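Local coordinates for protein 401aa long hypothetical glucose-1-phosphate thymidylyltransferase (Sulfolobus tokodaii, PDB 2GGO) that acts as a bifunctional sugar-1-phosphate nucleotidylyltransferase, and probably acetyltransferase, in the synthesis of UDP-N-acetylglucosamine and UDP-N-acetylgalactosamine, at residues K211-N214 and I215-N219; S350-R353 and K354-A357. All coordinates share one frame; numbering follows the deposited sequence.

In the fold
Contact 1 (211-219) comes first along the chain, in the opening turns of helix 212-225, within the nucleotidyl transferase part. Contact 2 (350-357) follows much later, in the loop between strand 346-349, outside the parallel sheets, and strand 358-359 of the left-handed beta-helix built from hexapeptide repeats. The centres of contacts 1 and 2 are nevertheless 11 Å apart, because the loop reaches the helix. Trp213 lies against it: its CB packs 4.2 Å from Arg352 CD and 4.3 Å from Leu355 CD1. Together the two contacts mark a place where helix 212-225 meets the beta-helix, packing the two halves of the bifunctional enzyme together.

Contact 1 (K211-N214 and I215-N219); sequences KPWN and IIDVN
From Pro212 to Val218 the backbone enters helix 212-225 through an i to i+3 bond, Ile215 N to Pro212 O at 3.0 Å, and then settles into i to i+4 bonds from Asp217 N to Trp213 O and from Val218 N to Asn214 O at 2.9 Å. Asp217 turns back along the helix toward the preceding turn. Its CB lies against Asn214 O, while OD2 comes within 3.4 Å of Asn214 CA. The carboxylate runs side by side with the indole of Trp213, its plane 76° from that of the ring, and OD2 meets CD1 obliquely at 4.0 Å. Trp213 CG stands between its own backbone N and carbonyl carbon (chi1 55°), which folds the indole back past the helix start; there Lys211 CB sits 3.7 Å above one ring face, offset toward the rim. This helix lies within the nucleotidyl transferase part, and Trp213 uses it to meet Ile348 and Ser350 beside the left-handed beta-helix and Phe358 on its strand 358-359, whereas Ile215 packs on Ile17 and Val26 of the nucleotidyl transferase part itself. Cutting Asp217 back to an alanine would take away the carboxylate beside CD1 of Trp213 and against Asn214 CA, and is likely to leave a gap there. One turn on, Asn219 ND2 reaches back to Ile215 O at 2.9 Å, with the oxygen close to its amide plane. The same carbonyl takes the backbone N of Asn219 from the opposite face, a double grip that holds the amide alongside its own helix. Asn219 OD1 and ND2 also bond Leu29 N and Pro27 O, tying the helix to the segment that carries them.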
ATOM      1  N   LYS A 211       2.742  -1.993  -6.050  1.00 34.19           N
ATOM      2  CA  LYS A 211       3.161  -3.385  -6.242  1.00 33.84           C
ATOM      3  C   LYS A 211       3.319  -4.032  -4.876  1.00 31.29           C
ATOM      4  O   LYS A 211       3.548  -3.328  -3.876  1.00 31.17           O
ATOM      5  CB  LYS A 211       4.398  -3.442  -7.161  1.00 34.61           C
ATOM      6  CG  LYS A 211       4.033  -3.060  -8.634  1.00 38.68           C
ATOM      7  CD  LYS A 211       5.194  -3.116  -9.589  1.00 37.26           C
ATOM      8  CE  LYS A 211       6.170  -1.956  -9.361  1.00 44.67           C
ATOM      9  NZ  LYS A 211       6.258  -1.054 -10.551  1.00 47.98           N
ATOM     10  N   PRO A 212       3.091  -5.376  -4.770  1.00 30.44           N
ATOM     11  CA  PRO A 212       2.891  -5.934  -3.415  1.00 28.71           C
ATOM     12  C   PRO A 212       4.085  -5.742  -2.505  1.00 28.08           C
ATOM     13  O   PRO A 212       3.912  -5.477  -1.312  1.00 28.03           O
ATOM     14  CB  PRO A 212       2.568  -7.426  -3.663  1.00 28.88           C
ATOM     15  CG  PRO A 212       2.198  -7.504  -5.087  1.00 29.77           C
ATOM     16  CD  PRO A 212       2.985  -6.420  -5.800  1.00 29.90           C
ATOM     17  N   TRP A 213       5.283  -5.769  -3.056  1.00 26.98           N
ATOM     18  CA  TRP A 213       6.417  -5.500  -2.205  1.00 27.01           C
ATOM     19  C   TRP A 213       6.459  -4.116  -1.616  1.00 27.21           C
ATOM     20  O   TRP A 213       7.107  -3.946  -0.592  1.00 27.67           O
ATOM     21  CB  TRP A 213       7.736  -5.852  -2.855  1.00 27.11           C
ATOM     22  CG  TRP A 213       7.954  -5.233  -4.126  1.00 25.44           C
ATOM     23  CD1 TRP A 213       8.591  -4.066  -4.327  1.00 26.43           C
ATOM     24  CD2 TRP A 213       7.534  -5.706  -5.433  1.00 26.38           C
ATOM     25  NE1 TRP A 213       8.575  -3.743  -5.680  1.00 27.38           N
ATOM     26  CE2 TRP A 213       7.965  -4.758  -6.374  1.00 28.52           C
ATOM     27  CE3 TRP A 213       6.836  -6.836  -5.891  1.00 26.67           C
ATOM     28  CZ2 TRP A 213       7.736  -4.896  -7.736  1.00 25.40           C
ATOM     29  CZ3 TRP A 213       6.613  -6.973  -7.255  1.00 27.67           C
ATOM     30  CH2 TRP A 213       7.068  -6.016  -8.159  1.00 27.15           C
ATOM     31  N   ASN A 214       5.779  -3.124  -2.227  1.00 27.55           N
ATOM     32  CA  ASN A 214       5.693  -1.772  -1.637  1.00 25.32           C
ATOM     33  C   ASN A 214       4.978  -1.742  -0.324  1.00 24.74           C
ATOM     34  O   ASN A 214       5.213  -0.862   0.458  1.00 24.30           O
ATOM     35  CB  ASN A 214       5.085  -0.719  -2.552  1.00 26.81           C
ATOM     36  CG  ASN A 214       5.798  -0.600  -3.902  1.00 26.36           C
ATOM     37  OD1 ASN A 214       7.036  -0.555  -3.997  1.00 30.52           O
ATOM     38  ND2 ASN A 214       5.016  -0.489  -4.952  1.00 24.89           N
ATOM     39  N   ILE A 215       4.134  -2.721  -0.031  1.00 23.21           N
ATOM     40  CA  ILE A 215       3.611  -2.860   1.334  1.00 23.45           C
ATOM     41  C   ILE A 215       4.731  -3.044   2.378  1.00 22.47           C
ATOM     42  O   ILE A 215       4.655  -2.537   3.513  1.00 23.97           O
ATOM     43  CB  ILE A 215       2.566  -4.014   1.409  1.00 23.92           C
ATOM     44  CG1 ILE A 215       1.523  -3.873   0.296  1.00 20.48           C
ATOM     45  CG2 ILE A 215       1.958  -4.115   2.814  1.00 25.53           C
ATOM     46  CD1 ILE A 215       0.281  -4.804   0.446  1.00 23.15           C
ATOM     47  N   ILE A 216       5.775  -3.784   1.984  1.00 23.81           N
ATOM     48  CA  ILE A 216       6.981  -3.888   2.817  1.00 22.22           C
ATOM     49  C   ILE A 216       7.703  -2.521   2.884  1.00 21.56           C
ATOM     50  O   ILE A 216       7.953  -2.008   3.936  1.00 21.10           O
ATOM     51  CB  ILE A 216       7.941  -5.041   2.396  1.00 23.23           C
ATOM     52  CG1 ILE A 216       7.163  -6.384   2.335  1.00 23.97           C
ATOM     53  CG2 ILE A 216       8.949  -5.201   3.495  1.00 22.40           C
ATOM     54  CD1 ILE A 216       7.813  -7.559   1.475  1.00 19.43           C
ATOM     55  N   ASP A 217       8.040  -1.962   1.747  1.00 21.79           N
ATOM     56  CA  ASP A 217       8.547  -0.602   1.666  1.00 24.15           C
ATOM     57  C   ASP A 217       7.862   0.350   2.682  1.00 24.93           C
ATOM     58  O   ASP A 217       8.509   0.789   3.656  1.00 26.73           O
ATOM     59  CB  ASP A 217       8.372  -0.098   0.224  1.00 24.22           C
ATOM     60  CG  ASP A 217       9.157  -0.900  -0.767  1.00 24.02           C
ATOM     61  OD1 ASP A 217      10.015  -1.673  -0.310  1.00 32.30           O
ATOM     62  OD2 ASP A 217       8.930  -0.800  -2.002  1.00 28.27           O
ATOM     63  N   VAL A 218       6.571   0.649   2.531  1.00 24.85           N
ATOM     64  CA  VAL A 218       6.012   1.684   3.469  1.00 26.14           C
ATOM     65  C   VAL A 218       5.964   1.290   4.937  1.00 26.26           C
ATOM     66  O   VAL A 218       6.036   2.133   5.874  1.00 28.68           O
ATOM     67  CB  VAL A 218       4.624   2.261   3.017  1.00 27.44           C
ATOM     68  CG1 VAL A 218       4.748   2.849   1.649  1.00 30.65           C
ATOM     69  CG2 VAL A 218       3.620   1.148   2.953  1.00 28.67           C
ATOM     70  N   ASN A 219       5.813   0.003   5.197  1.00 25.64           N
ATOM     71  CA  ASN A 219       5.669  -0.418   6.584  1.00 24.65           C
ATOM     72  C   ASN A 219       7.025  -0.323   7.205  1.00 25.18           C
ATOM     73  O   ASN A 219       7.136   0.005   8.387  1.00 27.17           O
ATOM     74  CB  ASN A 219       5.164  -1.877   6.623  1.00 23.67           C
ATOM     75  CG  ASN A 219       3.723  -1.988   6.880  1.00 18.97           C
ATOM     76  OD1 ASN A 219       3.284  -1.927   8.010  1.00 22.72           O
ATOM     77  ND2 ASN A 219       2.944  -2.179   5.834  1.00 18.79           N
TER

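Contact 2 (S350-R353 and K354-A357); sequences SGRR and KLGA
The guanidinium of Arg352 meets Lys354 O at its edge, tilted a little from the guanidinium plane, and Leu355 CD1 obliquely. The grip on the carbonyl is side-on: NE donates at 3.1 Å and NH2 at 3.2 Å to Lys354 O, the two nitrogens arriving from opposite faces of the carbonyl plane. Both bonds are bent, with N-H...O angles of 145° and 137°. A bend at chi3 (59°) curls the arginine back over the turn to make this grip. NH2 also forms a salt bridge with Asp314 OD1, a second partner that further restrains the guanidinium. Leu355 crosses Arg352 at about a right angle; its CD1 lies 3.7 Å from Arg352 NE, and its other methyl, CD2, touches Ser350 CB at 3.6 Å. Ser350 opens an ST turn, its OG accepting from Arg352 N at 2.8 Å while also bonding Val339 O. At the outer side, Arg353 NH1 and Lys354 NZ bring like charges within 4.4 Å, a proximity probably eased by the salt bridge from Arg353 NH2 to Glu336. The loop links strand 346-349, outside the parallel sheets, to strand 358-359 of the left-handed beta-helix: Ser350 and Arg352 are held by backbone bonds to Val339, just before strand 340-343, Gly356 is held by backbone hydrogen bonds to Asp314 and Gly374 of the beta-helix, and helix 212-225 packs against Arg352 and Leu355 through Trp213.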
ATOM      1  N   SER A 350      11.078  -7.394  -9.053  1.00 34.85           N
ATOM      2  CA  SER A 350      10.733  -6.688  -7.872  1.00 33.62           C
ATOM      3  C   SER A 350      11.819  -5.716  -7.493  1.00 33.76           C
ATOM      4  O   SER A 350      11.638  -4.891  -6.600  1.00 33.28           O
ATOM      5  CB  SER A 350      10.591  -7.713  -6.753  1.00 32.46           C
ATOM      6  OG  SER A 350      11.868  -8.202  -6.426  1.00 31.41           O
ATOM      7  N   GLY A 351      12.979  -5.860  -8.114  1.00 33.78           N
ATOM      8  CA  GLY A 351      14.146  -5.104  -7.674  1.00 34.20           C
ATOM      9  C   GLY A 351      14.816  -5.689  -6.447  1.00 34.91           C
ATOM     10  O   GLY A 351      15.804  -5.139  -5.966  1.00 36.97           O
ATOM     11  N   ARG A 352      14.308  -6.819  -5.945  1.00 33.88           N
ATOM     12  CA  ARG A 352      14.812  -7.372  -4.702  1.00 32.34           C
ATOM     13  C   ARG A 352      15.445  -8.722  -4.953  1.00 32.14           C
ATOM     14  O   ARG A 352      14.906  -9.555  -5.666  1.00 31.75           O
ATOM     15  CB  ARG A 352      13.723  -7.457  -3.650  1.00 32.53           C
ATOM     16  CG  ARG A 352      13.124  -6.112  -3.232  1.00 32.22           C
ATOM     17  CD  ARG A 352      11.845  -6.336  -2.438  1.00 33.49           C
ATOM     18  NE  ARG A 352      12.080  -7.141  -1.229  1.00 34.64           N
ATOM     19  CZ  ARG A 352      12.081  -6.697   0.030  1.00 38.47           C
ATOM     20  NH1 ARG A 352      11.850  -5.413   0.310  1.00 37.18           N
ATOM     21  NH2 ARG A 352      12.335  -7.551   1.026  1.00 38.43           N
ATOM     22  N   ARG A 353      16.618  -8.884  -4.371  1.00 32.42           N
ATOM     23  CA  ARG A 353      17.406 -10.093  -4.466  1.00 33.89           C
ATOM     24  C   ARG A 353      16.777 -11.102  -3.515  1.00 30.31           C
ATOM     25  O   ARG A 353      16.712 -12.298  -3.837  1.00 29.88           O
ATOM     26  CB  ARG A 353      18.865  -9.810  -4.038  1.00 33.51           C
ATOM     27  CG  ARG A 353      19.883 -10.951  -4.384  1.00 39.46           C
ATOM     28  CD  ARG A 353      21.032 -11.103  -3.331  1.00 39.07           C
ATOM     29  NE  ARG A 353      21.764 -12.355  -3.539  1.00 48.91           N
ATOM     30  CZ  ARG A 353      22.353 -13.084  -2.581  1.00 50.28           C
ATOM     31  NH1 ARG A 353      22.308 -12.694  -1.303  1.00 49.45           N
ATOM     32  NH2 ARG A 353      22.986 -14.218  -2.919  1.00 49.09           N
ATOM     33  N   LYS A 354      16.351 -10.591  -2.358  1.00 28.63           N
ATOM     34  CA  LYS A 354      15.515 -11.324  -1.343  1.00 26.70           C
ATOM     35  C   LYS A 354      14.014 -10.913  -1.313  1.00 23.52           C
ATOM     36  O   LYS A 354      13.613  -9.773  -0.952  1.00 21.67           O
ATOM     37  CB  LYS A 354      16.087 -11.182   0.058  1.00 27.49           C
ATOM     38  CG  LYS A 354      17.478 -11.822   0.223  1.00 27.51           C
ATOM     39  CD  LYS A 354      17.521 -12.536   1.546  1.00 30.64           C
ATOM     40  CE  LYS A 354      18.532 -13.641   1.564  1.00 32.42           C
ATOM     41  NZ  LYS A 354      19.725 -13.025   2.188  1.00 34.37           N
ATOM     42  N   LEU A 355      13.176 -11.855  -1.695  1.00 20.02           N
ATOM     43  CA  LEU A 355      11.759 -11.616  -1.715  1.00 17.37           C
ATOM     44  C   LEU A 355      11.096 -12.977  -1.531  1.00 16.77           C
ATOM     45  O   LEU A 355      11.415 -13.912  -2.221  1.00 15.57           O
ATOM     46  CB  LEU A 355      11.329 -10.970  -3.037  1.00 19.31           C
ATOM     47  CG  LEU A 355       9.810 -10.693  -3.090  1.00 20.26           C
ATOM     48  CD1 LEU A 355       9.446  -9.679  -1.979  1.00 20.13           C
ATOM     49  CD2 LEU A 355       9.454 -10.173  -4.436  1.00 24.22           C
ATOM     50  N   GLY A 356      10.245 -13.094  -0.528  1.00 13.93           N
ATOM     51  CA  GLY A 356       9.485 -14.304  -0.354  1.00 12.89           C
ATOM     52  C   GLY A 356       8.156 -14.180  -1.036  1.00 14.33           C
ATOM     53  O   GLY A 356       8.088 -13.969  -2.266  1.00 17.79           O
ATOM     54  N   ALA A 357       7.106 -14.398  -0.265  1.00 16.12           N
ATOM     55  CA  ALA A 357       5.819 -14.679  -0.832  1.00 14.94           C
ATOM     56  C   ALA A 357       4.733 -13.660  -0.527  1.00 17.04           C
ATOM     57  O   ALA A 357       4.835 -12.947   0.435  1.00 15.71           O
ATOM     58  CB  ALA A 357       5.394 -16.134  -0.449  1.00 18.01           C
TER